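Local coordinates for protein glycoside Hydrolase (Bacteroides plebeius, PDB 5T3B) that belongs to glycoside hydrolase family 50 and probably hydrolyses glycosidic bonds of a polysaccharide reaching the human gut, at residues S359-S364 against M386-Y391; G125-R130 against G434-K439; S163-G168 against T188-F193; K365-K370 against Y419-L424. All coordinates share one frame; numbering follows the deposited sequence.

Interactions 1, 2 and 3 pair parallel neighbouring strands, in a topology consistent with the (beta/alpha)8 barrel of clan A glycoside hydrolases, and interaction 4 ties an outer helix to the loop after one of them. Along the chain, strand 120-126 opens interaction 2, interaction 3 follows complete, interactions 1 and 4 alternate their segments, and strand 432-437 closes interaction 2. Interactions 2 and 3 have centres about 8 Å apart and meet through neighbouring strands 120-126 and 163-165; those of 1 and 2 lie about 10 Å apart, with V387 hydrogen-bonded to G434 and V436. Interactions 3 and 4, about 23 Å apart between centres, do not touch. By pairing an early with a late strand, interaction 2 probably closes the barrel.

Interaction 1: S359-S364 against M386-Y391; sequences SINYYS and MVTEFY. With EDO (1,2-ethanediol), chain G.
Backbone hydrogen bonds join I360 and Y362 to the strand of M386-E389 in parallel register: I360 N donates to M386 O (3.0 Å), T388 N to I360 O (2.8 Å), and Y362 N to E389 O in a nearly straight bond of 175°. The polar side chains of N361, T388, E389 and Y363 then meet. T388 OG1 donates a hydrogen bond to N361 OD1 (2.7 Å), and the N361 amide, its ND2 hydrogen-bonded to N253 and E254, lies stacked on the E389 carboxylate, their planes 28° apart. Y363 OH donates to the anti lone pair of E389 OE1 (2.7 Å), while E389 OE2 forms a salt bridge with R336. Tyrosine suits this place because its ring spans the gap and its hydroxyl supplies the donor; a chi1 of -69°, with CG beside the backbone N, turns the ring that way, E389 O lying over one face and an ethanediol carbon over the other. A phenylalanine here would probably leave E389 OE1 without this donor, the carboxylate then relying on R336. Among apolar contacts, Y363 CE1 meets Y391 CE1 at 3.5 Å. Beyond, V387 also hydrogen-bonds to strand 432-437, and helix 412-427 covers V387 and F390 through L426 and T423.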
# COMPACT_ATOMS: atom_id res chain seq x y z
N SER A 359 -2.47 -5.39 -2.11
CA SER A 359 -2.17 -4.01 -1.80
C SER A 359 -3.36 -3.14 -2.14
O SER A 359 -3.99 -3.26 -3.23
CB SER A 359 -0.91 -3.54 -2.54
OG SER A 359 -0.91 -3.95 -3.90
N ILE A 360 -3.61 -2.17 -1.25
CA ILE A 360 -4.73 -1.22 -1.36
C ILE A 360 -4.20 0.19 -1.02
O ILE A 360 -3.68 0.39 0.07
CB ILE A 360 -5.90 -1.61 -0.47
CG1 ILE A 360 -6.44 -3.03 -0.94
CG2 ILE A 360 -6.96 -0.53 -0.45
CD1 ILE A 360 -7.52 -3.61 -0.06
N ASN A 361 -4.38 1.13 -1.95
CA ASN A 361 -4.18 2.54 -1.65
C ASN A 361 -5.47 3.06 -1.05
O ASN A 361 -6.49 2.89 -1.68
CB ASN A 361 -3.85 3.31 -2.91
CG ASN A 361 -2.51 2.95 -3.57
OD1 ASN A 361 -1.68 2.28 -2.99
ND2 ASN A 361 -2.28 3.50 -4.72
N TYR A 362 -5.46 3.67 0.11
CA TYR A 362 -6.68 3.92 0.90
C TYR A 362 -6.92 5.40 1.10
O TYR A 362 -6.37 6.01 2.01
CB TYR A 362 -6.66 3.16 2.22
CG TYR A 362 -8.04 2.77 2.77
CD1 TYR A 362 -9.21 3.46 2.42
CD2 TYR A 362 -8.20 1.70 3.64
CE1 TYR A 362 -10.46 3.06 2.91
CE2 TYR A 362 -9.42 1.33 4.15
CZ TYR A 362 -10.55 2.02 3.77
OH TYR A 362 -11.76 1.60 4.30
N TYR A 363 -7.70 5.98 0.19
CA TYR A 363 -8.02 7.38 0.16
C TYR A 363 -9.51 7.62 0.33
O TYR A 363 -10.34 6.76 0.19
CB TYR A 363 -7.56 7.97 -1.16
CG TYR A 363 -6.05 8.03 -1.31
CD1 TYR A 363 -5.30 8.84 -0.48
CD2 TYR A 363 -5.37 7.22 -2.20
CE1 TYR A 363 -3.95 8.91 -0.57
CE2 TYR A 363 -4.00 7.32 -2.35
CZ TYR A 363 -3.28 8.16 -1.50
OH TYR A 363 -1.92 8.28 -1.60
N SER A 364 -9.78 8.89 0.66
CA SER A 364 -11.11 9.48 0.67
C SER A 364 -11.96 9.10 1.82
O SER A 364 -13.18 9.40 1.82
CB SER A 364 -11.83 9.29 -0.66
OG SER A 364 -11.01 9.82 -1.73
N MET A 386 -2.43 -5.06 2.65
CA MET A 386 -1.60 -4.00 3.21
C MET A 386 -2.09 -2.68 2.61
O MET A 386 -2.49 -2.67 1.44
CB MET A 386 -0.12 -4.19 2.93
CG MET A 386 0.27 -4.20 1.50
SD MET A 386 1.99 -4.61 1.17
CE MET A 386 2.77 -3.26 1.94
N VAL A 387 -1.98 -1.61 3.35
CA VAL A 387 -2.31 -0.27 2.86
C VAL A 387 -1.03 0.30 2.30
O VAL A 387 -0.09 0.60 3.04
CB VAL A 387 -2.96 0.57 3.92
CG1 VAL A 387 -3.09 2.02 3.40
CG2 VAL A 387 -4.29 -0.02 4.32
N THR A 388 -1.00 0.49 1.01
CA THR A 388 0.21 0.95 0.34
C THR A 388 0.32 2.45 0.23
O THR A 388 1.42 2.95 -0.10
CB THR A 388 0.37 0.28 -1.03
OG1 THR A 388 -0.92 0.09 -1.65
CG2 THR A 388 1.01 -1.08 -0.89
N GLU A 389 -0.75 3.18 0.47
CA GLU A 389 -0.66 4.63 0.51
C GLU A 389 -1.77 5.17 1.39
O GLU A 389 -2.91 4.72 1.29
CB GLU A 389 -0.88 5.30 -0.87
CG GLU A 389 0.09 4.95 -1.96
CD GLU A 389 -0.14 5.61 -3.27
OE1 GLU A 389 -0.89 6.60 -3.38
OE2 GLU A 389 0.51 5.13 -4.27
N PHE A 390 -1.43 6.19 2.19
CA PHE A 390 -2.37 7.01 2.92
C PHE A 390 -1.54 8.21 3.44
O PHE A 390 -0.33 8.09 3.61
CB PHE A 390 -3.06 6.28 4.05
CG PHE A 390 -2.19 6.01 5.25
CD1 PHE A 390 -1.18 5.04 5.17
CD2 PHE A 390 -2.38 6.66 6.45
CE1 PHE A 390 -0.35 4.81 6.26
CE2 PHE A 390 -1.56 6.40 7.53
CZ PHE A 390 -0.53 5.48 7.46
N TYR A 391 -2.22 9.36 3.64
CA TYR A 391 -1.61 10.54 4.25
C TYR A 391 -2.65 11.61 4.42
O TYR A 391 -3.74 11.53 3.86
CB TYR A 391 -0.45 11.12 3.38
CG TYR A 391 -0.83 11.66 2.06
CD1 TYR A 391 -1.10 10.86 0.94
CD2 TYR A 391 -0.93 13.03 1.84
CE1 TYR A 391 -1.46 11.39 -0.26
CE2 TYR A 391 -1.31 13.53 0.64
CZ TYR A 391 -1.60 12.73 -0.41
OH TYR A 391 -2.02 13.26 -1.64
C1 EDO G . -1.55 10.57 -4.06
O1 EDO G . -1.30 11.84 -3.78
C2 EDO G . -3.02 10.35 -3.93
O2 EDO G . -3.85 11.10 -4.87
O HOH W 1 -5.28 8.63 2.98

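Interaction 2: G125-R130 against G434-K439; sequences GIASFR and GWVFFK
K439 packs along A127 and S128, and its side chain can be traced outward. CB sits 3.4 Å from A127 O and also lies over the centre of its neighbour's ring, F438. With chi1 at 63°, CG falls between the backbone N and the carbonyl carbon, and the chain then runs extended past the serine, CD standing 3.7 Å from S128 OG. At the end a bend at chi4 (82°) brings NZ to L441 O and into a salt bridge with D443, so a lysine supplies both an apolar shaft and a charged tip. F438 sets its CD1 3.7 Å from A127 CB, a methyl small enough to fit between V436 CG1 and the F438 ring. Earlier, the strands pair in parallel: G125 N hydrogen-bonds to W435 O (2.9 Å), F437 N to G125 O, and A127 N to F437 O (3.0 Å). Glycine suits position 125, since a beta carbon there would press on CG2 of V436; the other branch of that valine, CG1, reaches A127 N (3.4 Å). Pairing of early strand 120-126 with late strand 432-437, followed by a cis peptide before K439, is consistent with the barrel closure of clan A glycoside hydrolases, in which a non-proline cis peptide commonly follows the last strand.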
# COMPACT_ATOMS: atom_id res chain seq x y z
N GLY A 125 6.10 1.16 6.30
CA GLY A 125 6.89 1.61 5.21
C GLY A 125 6.70 3.08 4.84
O GLY A 125 5.77 3.73 5.29
N ILE A 126 7.62 3.52 3.99
CA ILE A 126 7.61 4.86 3.42
C ILE A 126 7.65 4.73 1.90
O ILE A 126 8.48 3.99 1.37
CB ILE A 126 8.80 5.68 3.93
CG1 ILE A 126 8.75 5.84 5.40
CG2 ILE A 126 8.89 7.01 3.16
CD1 ILE A 126 7.77 6.79 5.87
N ALA A 127 6.75 5.41 1.21
CA ALA A 127 6.71 5.37 -0.24
C ALA A 127 7.67 6.38 -0.88
O ALA A 127 8.00 7.43 -0.28
CB ALA A 127 5.29 5.64 -0.76
N SER A 128 8.06 6.12 -2.11
CA SER A 128 8.79 7.11 -2.91
C SER A 128 10.09 7.54 -2.29
O SER A 128 10.42 8.72 -2.27
CB SER A 128 7.92 8.30 -3.26
OG SER A 128 6.70 7.89 -3.80
N PHE A 129 10.87 6.59 -1.82
CA PHE A 129 12.16 6.89 -1.23
C PHE A 129 13.16 7.07 -2.41
O PHE A 129 13.69 6.12 -3.01
CB PHE A 129 12.62 5.78 -0.31
CG PHE A 129 13.92 6.04 0.37
CD1 PHE A 129 14.08 7.11 1.25
CD2 PHE A 129 15.03 5.23 0.12
CE1 PHE A 129 15.29 7.36 1.86
CE2 PHE A 129 16.24 5.51 0.71
CZ PHE A 129 16.36 6.59 1.57
N ARG A 130 13.40 8.34 -2.71
CA ARG A 130 14.19 8.79 -3.85
C ARG A 130 14.73 10.16 -3.52
O ARG A 130 14.23 10.85 -2.61
CB ARG A 130 13.40 8.76 -5.14
CG ARG A 130 12.24 9.63 -5.14
CD ARG A 130 11.46 9.38 -6.46
NE ARG A 130 12.25 10.02 -7.50
CZ ARG A 130 11.73 10.44 -8.65
NH1 ARG A 130 10.43 10.24 -8.93
NH2 ARG A 130 12.49 11.07 -9.51
N GLY A 434 0.00 -4.40 7.58
CA GLY A 434 0.63 -3.15 7.82
C GLY A 434 0.37 -2.16 6.70
O GLY A 434 -0.60 -2.25 5.93
N TRP A 435 1.23 -1.14 6.70
CA TRP A 435 0.94 0.05 5.89
C TRP A 435 2.21 0.74 5.45
O TRP A 435 3.32 0.49 5.97
CB TRP A 435 0.05 1.05 6.67
CG TRP A 435 0.70 1.55 7.93
CD1 TRP A 435 1.73 2.45 8.03
CD2 TRP A 435 0.37 1.16 9.28
NE1 TRP A 435 2.07 2.61 9.35
CE2 TRP A 435 1.24 1.88 10.15
CE3 TRP A 435 -0.62 0.36 9.84
CZ2 TRP A 435 1.18 1.75 11.53
CZ3 TRP A 435 -0.68 0.25 11.21
CH2 TRP A 435 0.20 0.95 12.05
N VAL A 436 1.98 1.66 4.52
CA VAL A 436 3.01 2.51 3.96
C VAL A 436 2.49 3.91 3.89
O VAL A 436 1.46 4.17 3.26
CB VAL A 436 3.44 2.02 2.55
CG1 VAL A 436 4.55 2.89 1.98
CG2 VAL A 436 3.79 0.57 2.55
N PHE A 437 3.21 4.82 4.54
CA PHE A 437 2.88 6.24 4.48
C PHE A 437 3.36 6.81 3.15
O PHE A 437 4.48 6.57 2.72
CB PHE A 437 3.53 6.98 5.62
CG PHE A 437 3.13 8.46 5.70
CD1 PHE A 437 3.93 9.44 5.13
CD2 PHE A 437 1.96 8.84 6.33
CE1 PHE A 437 3.57 10.77 5.20
CE2 PHE A 437 1.59 10.18 6.42
CZ PHE A 437 2.38 11.12 5.82
N PHE A 438 2.46 7.53 2.45
CA PHE A 438 2.78 8.16 1.21
C PHE A 438 2.94 9.64 1.49
O PHE A 438 1.95 10.31 1.77
CB PHE A 438 1.68 7.90 0.18
CG PHE A 438 1.93 8.46 -1.18
CD1 PHE A 438 2.57 7.71 -2.15
CD2 PHE A 438 1.60 9.76 -1.52
CE1 PHE A 438 2.88 8.21 -3.39
CE2 PHE A 438 1.86 10.25 -2.77
CZ PHE A 438 2.49 9.49 -3.70
N LYS A 439 4.18 10.19 1.52
CA LYS A 439 5.43 9.64 1.01
C LYS A 439 6.59 10.27 1.72
O LYS A 439 6.44 11.05 2.64
CB LYS A 439 5.50 9.76 -0.52
CG LYS A 439 5.50 11.19 -1.01
CD LYS A 439 5.61 11.25 -2.55
CE LYS A 439 5.30 12.59 -3.16
NZ LYS A 439 6.47 13.50 -3.11

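Interaction 3: S163-G168 against T188-F193; sequences SVCAFG and TQAPSF
S163 begins the walk with its hydroxyl: OG lies 2.7 Å from T188 OG1 in a hydrogen bond that either could donate. Both oxygens have further partners, Y121 OH for the serine and H162 O for the threonine, so small hydroxyl residues here join a buried polar chain. V164 follows with both its backbone groups in use, its N on T188 O (2.8 Å) and its O receiving A190 N (2.9 Å), while its CG2 rests against the CB of Q189. C165 turns to the same face as A190, where SG and the alanine CB meet at 4.0 Å, small side chains that let this buried face pack closely. A166 N continues the parallel pairing by hydrogen-bonding to A190 O (2.9 Å), and its methyl covers the centre of the F167 ring. From A166 on the backbone has left the strand, phi being positive at both A166 (79°) and F167, and F167 N is taken up by a side chain: S192 OG accepts at 2.9 Å, the N-H pointing almost straight at it (166°). A chi1 of 59° holds that OG between the serine's own N and carbonyl carbon, facing the turn. With an alanine here, F167 N is likely to lose its acceptor and the turn to be less firmly held. Strand 163-165, helix 169-182 and strand 188-190 form a beta-alpha-beta unit, consistent with the repeating element of a (beta/alpha)8 barrel.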
# COMPACT_ATOMS: atom_id res chain seq x y z
N SER A 163 10.78 -0.20 6.03
CA SER A 163 10.72 -0.53 4.63
C SER A 163 10.48 0.69 3.75
O SER A 163 9.88 1.69 4.26
CB SER A 163 9.62 -1.53 4.35
OG SER A 163 9.73 -2.72 5.11
N VAL A 164 10.91 0.57 2.51
CA VAL A 164 10.57 1.57 1.51
C VAL A 164 9.82 0.84 0.42
O VAL A 164 10.28 -0.21 -0.07
CB VAL A 164 11.80 2.34 1.02
CG1 VAL A 164 12.29 3.23 2.13
CG2 VAL A 164 12.88 1.46 0.48
N CYS A 165 8.68 1.36 0.00
CA CYS A 165 7.75 0.64 -0.85
C CYS A 165 7.26 1.54 -1.95
O CYS A 165 6.50 2.47 -1.67
CB CYS A 165 6.58 0.08 -0.04
SG CYS A 165 7.00 -0.95 1.39
N ALA A 166 7.64 1.18 -3.17
CA ALA A 166 7.20 1.75 -4.42
C ALA A 166 7.83 3.04 -4.82
O ALA A 166 8.19 3.88 -3.97
CB ALA A 166 5.67 1.83 -4.52
N PHE A 167 7.90 3.25 -6.10
CA PHE A 167 8.24 4.55 -6.67
C PHE A 167 9.64 5.05 -6.41
O PHE A 167 9.89 6.23 -6.51
CB PHE A 167 7.20 5.61 -6.35
CG PHE A 167 5.76 5.16 -6.40
CD1 PHE A 167 5.28 4.47 -7.49
CD2 PHE A 167 4.91 5.42 -5.37
CE1 PHE A 167 3.95 4.06 -7.54
CE2 PHE A 167 3.61 5.02 -5.39
CZ PHE A 167 3.12 4.37 -6.47
N GLY A 168 10.55 4.17 -6.11
CA GLY A 168 11.94 4.52 -6.00
C GLY A 168 12.61 4.91 -7.29
O GLY A 168 13.64 5.59 -7.27
N THR A 188 14.44 -2.55 4.08
CA THR A 188 13.87 -3.51 3.17
C THR A 188 13.05 -2.79 2.08
O THR A 188 12.46 -1.76 2.34
CB THR A 188 13.06 -4.58 3.89
OG1 THR A 188 12.12 -4.02 4.77
CG2 THR A 188 13.97 -5.44 4.71
N GLN A 189 13.07 -3.37 0.89
CA GLN A 189 12.47 -2.67 -0.26
C GLN A 189 11.40 -3.48 -0.93
O GLN A 189 11.48 -4.72 -1.02
CB GLN A 189 13.51 -2.13 -1.23
CG GLN A 189 14.27 -3.16 -1.91
CD GLN A 189 15.37 -2.67 -2.91
OE1 GLN A 189 15.38 -1.50 -3.47
NE2 GLN A 189 16.23 -3.51 -3.17
N ALA A 190 10.42 -2.77 -1.47
CA ALA A 190 9.37 -3.38 -2.26
C ALA A 190 9.20 -2.57 -3.56
O ALA A 190 8.52 -1.52 -3.55
CB ALA A 190 8.07 -3.44 -1.53
N PRO A 191 9.90 -2.93 -4.63
CA PRO A 191 9.83 -2.17 -5.87
C PRO A 191 8.51 -2.27 -6.53
O PRO A 191 7.77 -3.25 -6.38
CB PRO A 191 10.91 -2.78 -6.76
CG PRO A 191 10.95 -4.20 -6.26
CD PRO A 191 10.81 -4.09 -4.76
N SER A 192 8.18 -1.23 -7.29
CA SER A 192 6.98 -1.18 -8.14
C SER A 192 7.35 -1.26 -9.59
O SER A 192 8.45 -0.78 -10.00
CB SER A 192 6.15 0.05 -7.79
OG SER A 192 6.95 1.24 -7.98
N PHE A 193 6.53 -1.96 -10.35
CA PHE A 193 6.66 -2.19 -11.78
C PHE A 193 5.38 -1.70 -12.46
O PHE A 193 4.40 -1.32 -11.84
CB PHE A 193 6.88 -3.67 -12.05
CG PHE A 193 8.21 -4.19 -11.53
CD1 PHE A 193 8.38 -4.57 -10.21
CD2 PHE A 193 9.30 -4.28 -12.34
CE1 PHE A 193 9.58 -5.04 -9.74
CE2 PHE A 193 10.49 -4.77 -11.89
CZ PHE A 193 10.64 -5.11 -10.58
O HOH W 2 10.93 0.66 -2.72

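Interaction 4: K365-K370 against Y419-L424; sequences KWSPEK and YQHFTL. With EDO (1,2-ethanediol), chain H; EDO (1,2-ethanediol), chain P; EDO (1,2-ethanediol), chain E.
The irregular backbone of W366-P368 passes a turn of helix 412-427, with the CA atoms of S367 and F422 5.8 Å apart. In a fold consistent with a (beta/alpha)8 barrel, this is a loop leading from strand 358-361 to helix 370-379, laid against a helix of the outer layer. P368 and F422 make the main apolar contact: the proline CG stands 3.7 Å from the centroid of the phenylalanine ring, only 7° off its normal, a clear CH-pi contact. Proline suits the spot because its stiff, flat-sided ring covers an aromatic face while fixing the loop. W366 O comes to that ring's edge, 3.5 Å from F422 CD1. The indole of W366 forms an offset stack on H421, the five-membered ring and the imidazole having centroids 4.5 Å apart and planes inclined by 27°. Tryptophan also carries a donor, NE1, which is hydrogen-bonded to T60 OG1. H421 projects from the helix toward the loop, its CG opposite the backbone N (chi1 177°), and each ring nitrogen is hydrogen-bonded, ND1 to R61 N and NE2 to the loop. Histidine thus serves as both a flat stacking surface and a two-sided polar link. The loop partner is the S367 hydroxyl, whose OG lies at the imidazole edge, in its plane, 2.8 Å from H421 NE2 and 3.0 Å from O1 of an ethanediol.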
# COMPACT_ATOMS: atom_id res chain seq x y z
N LYS A 365 -11.36 8.46 2.83
CA LYS A 365 -12.04 8.09 4.07
C LYS A 365 -11.27 8.58 5.26
O LYS A 365 -10.03 8.49 5.32
CB LYS A 365 -12.24 6.58 4.19
CG LYS A 365 -13.19 5.98 3.17
CD LYS A 365 -14.66 6.38 3.29
CE LYS A 365 -15.41 5.95 2.03
NZ LYS A 365 -14.97 6.72 0.82
N TRP A 366 -11.98 9.15 6.22
CA TRP A 366 -11.32 9.56 7.44
C TRP A 366 -10.91 8.33 8.25
O TRP A 366 -9.85 8.31 8.90
CB TRP A 366 -12.23 10.53 8.24
CG TRP A 366 -11.55 11.08 9.45
CD1 TRP A 366 -11.86 10.84 10.76
CD2 TRP A 366 -10.42 11.97 9.45
NE1 TRP A 366 -11.02 11.55 11.57
CE2 TRP A 366 -10.10 12.22 10.78
CE3 TRP A 366 -9.68 12.57 8.44
CZ2 TRP A 366 -9.06 13.09 11.14
CZ3 TRP A 366 -8.64 13.37 8.79
CH2 TRP A 366 -8.35 13.64 10.13
N SER A 367 -11.82 7.34 8.32
CA SER A 367 -11.60 6.15 9.12
C SER A 367 -11.56 4.92 8.21
O SER A 367 -12.41 4.76 7.32
CB SER A 367 -12.73 5.98 10.11
OG SER A 367 -12.93 7.12 10.90
N PRO A 368 -10.61 3.99 8.45
CA PRO A 368 -10.72 2.69 7.80
C PRO A 368 -12.08 2.05 8.05
O PRO A 368 -12.60 2.18 9.15
CB PRO A 368 -9.59 1.92 8.47
CG PRO A 368 -8.65 2.93 8.89
CD PRO A 368 -9.46 4.06 9.35
N GLU A 369 -12.66 1.43 7.02
CA GLU A 369 -14.04 0.97 7.13
C GLU A 369 -14.02 -0.50 7.55
O GLU A 369 -13.75 -1.36 6.73
CB GLU A 369 -14.70 1.15 5.77
CG GLU A 369 -14.80 2.60 5.33
CD GLU A 369 -14.94 2.74 3.85
OE1 GLU A 369 -13.94 2.47 3.12
OE2 GLU A 369 -16.06 3.07 3.42
N LYS A 370 -14.30 -0.76 8.82
CA LYS A 370 -14.13 -2.11 9.32
C LYS A 370 -15.06 -3.11 8.64
O LYS A 370 -14.67 -4.24 8.44
CB LYS A 370 -14.29 -2.09 10.87
CG LYS A 370 -14.06 -3.40 11.56
CD LYS A 370 -12.66 -3.92 11.32
CE LYS A 370 -12.21 -4.93 12.38
NZ LYS A 370 -13.12 -6.08 12.50
N TYR A 419 -2.69 10.34 11.43
CA TYR A 419 -1.91 9.12 11.28
C TYR A 419 -2.30 8.13 12.37
O TYR A 419 -2.53 6.95 12.07
CB TYR A 419 -0.39 9.43 11.37
CG TYR A 419 0.48 8.24 11.20
CD1 TYR A 419 0.88 7.46 12.29
CD2 TYR A 419 1.00 7.90 9.98
CE1 TYR A 419 1.71 6.38 12.17
CE2 TYR A 419 1.84 6.80 9.85
CZ TYR A 419 2.22 6.06 10.95
OH TYR A 419 3.08 5.00 10.72
N GLN A 420 -2.37 8.59 13.62
CA GLN A 420 -2.78 7.70 14.71
C GLN A 420 -4.16 7.15 14.49
O GLN A 420 -4.38 5.94 14.70
CB GLN A 420 -2.66 8.35 16.09
CG GLN A 420 -1.27 8.81 16.39
CD GLN A 420 -1.05 9.05 17.88
OE1 GLN A 420 -2.01 9.29 18.60
NE2 GLN A 420 0.19 8.98 18.31
N HIS A 421 -5.11 8.00 14.12
CA HIS A 421 -6.48 7.54 13.93
C HIS A 421 -6.54 6.44 12.84
O HIS A 421 -7.17 5.40 13.00
CB HIS A 421 -7.34 8.74 13.53
CG HIS A 421 -8.75 8.44 13.24
ND1 HIS A 421 -9.69 8.35 14.20
CD2 HIS A 421 -9.35 8.14 12.08
CE1 HIS A 421 -10.83 8.05 13.64
NE2 HIS A 421 -10.66 7.88 12.36
N PHE A 422 -5.90 6.72 11.71
CA PHE A 422 -6.02 5.79 10.58
C PHE A 422 -5.31 4.48 10.93
O PHE A 422 -5.88 3.38 10.69
CB PHE A 422 -5.47 6.43 9.29
CG PHE A 422 -6.05 5.86 8.04
CD1 PHE A 422 -7.29 6.28 7.61
CD2 PHE A 422 -5.41 4.88 7.32
CE1 PHE A 422 -7.91 5.73 6.50
CE2 PHE A 422 -6.02 4.33 6.20
CZ PHE A 422 -7.24 4.76 5.79
N THR A 423 -4.11 4.56 11.48
CA THR A 423 -3.37 3.36 11.79
C THR A 423 -4.02 2.54 12.89
O THR A 423 -3.99 1.31 12.82
CB THR A 423 -1.92 3.68 12.10
OG1 THR A 423 -1.79 4.55 13.23
CG2 THR A 423 -1.20 4.23 10.87
N LEU A 424 -4.61 3.18 13.91
CA LEU A 424 -5.33 2.39 14.91
C LEU A 424 -6.46 1.61 14.27
O LEU A 424 -6.71 0.46 14.65
CB LEU A 424 -5.81 3.27 16.05
CG LEU A 424 -4.76 3.79 17.00
CD1 LEU A 424 -5.27 4.93 17.85
CD2 LEU A 424 -4.20 2.68 17.86
C1 EDO H . -14.83 3.15 11.44
O1 EDO H . -16.13 3.68 11.40
C2 EDO H . -14.82 1.67 11.79
O2 EDO H . -15.59 0.98 10.74
C1 EDO P . -15.44 7.02 14.05
O1 EDO P . -14.91 6.24 12.95
C2 EDO P . -14.57 8.24 14.24
O2 EDO P . -13.70 8.30 15.45
C1 EDO E . -14.10 5.71 -3.43
O1 EDO E . -14.42 6.19 -2.10
C2 EDO E . -13.03 6.62 -4.09
O2 EDO E . -11.79 6.21 -3.42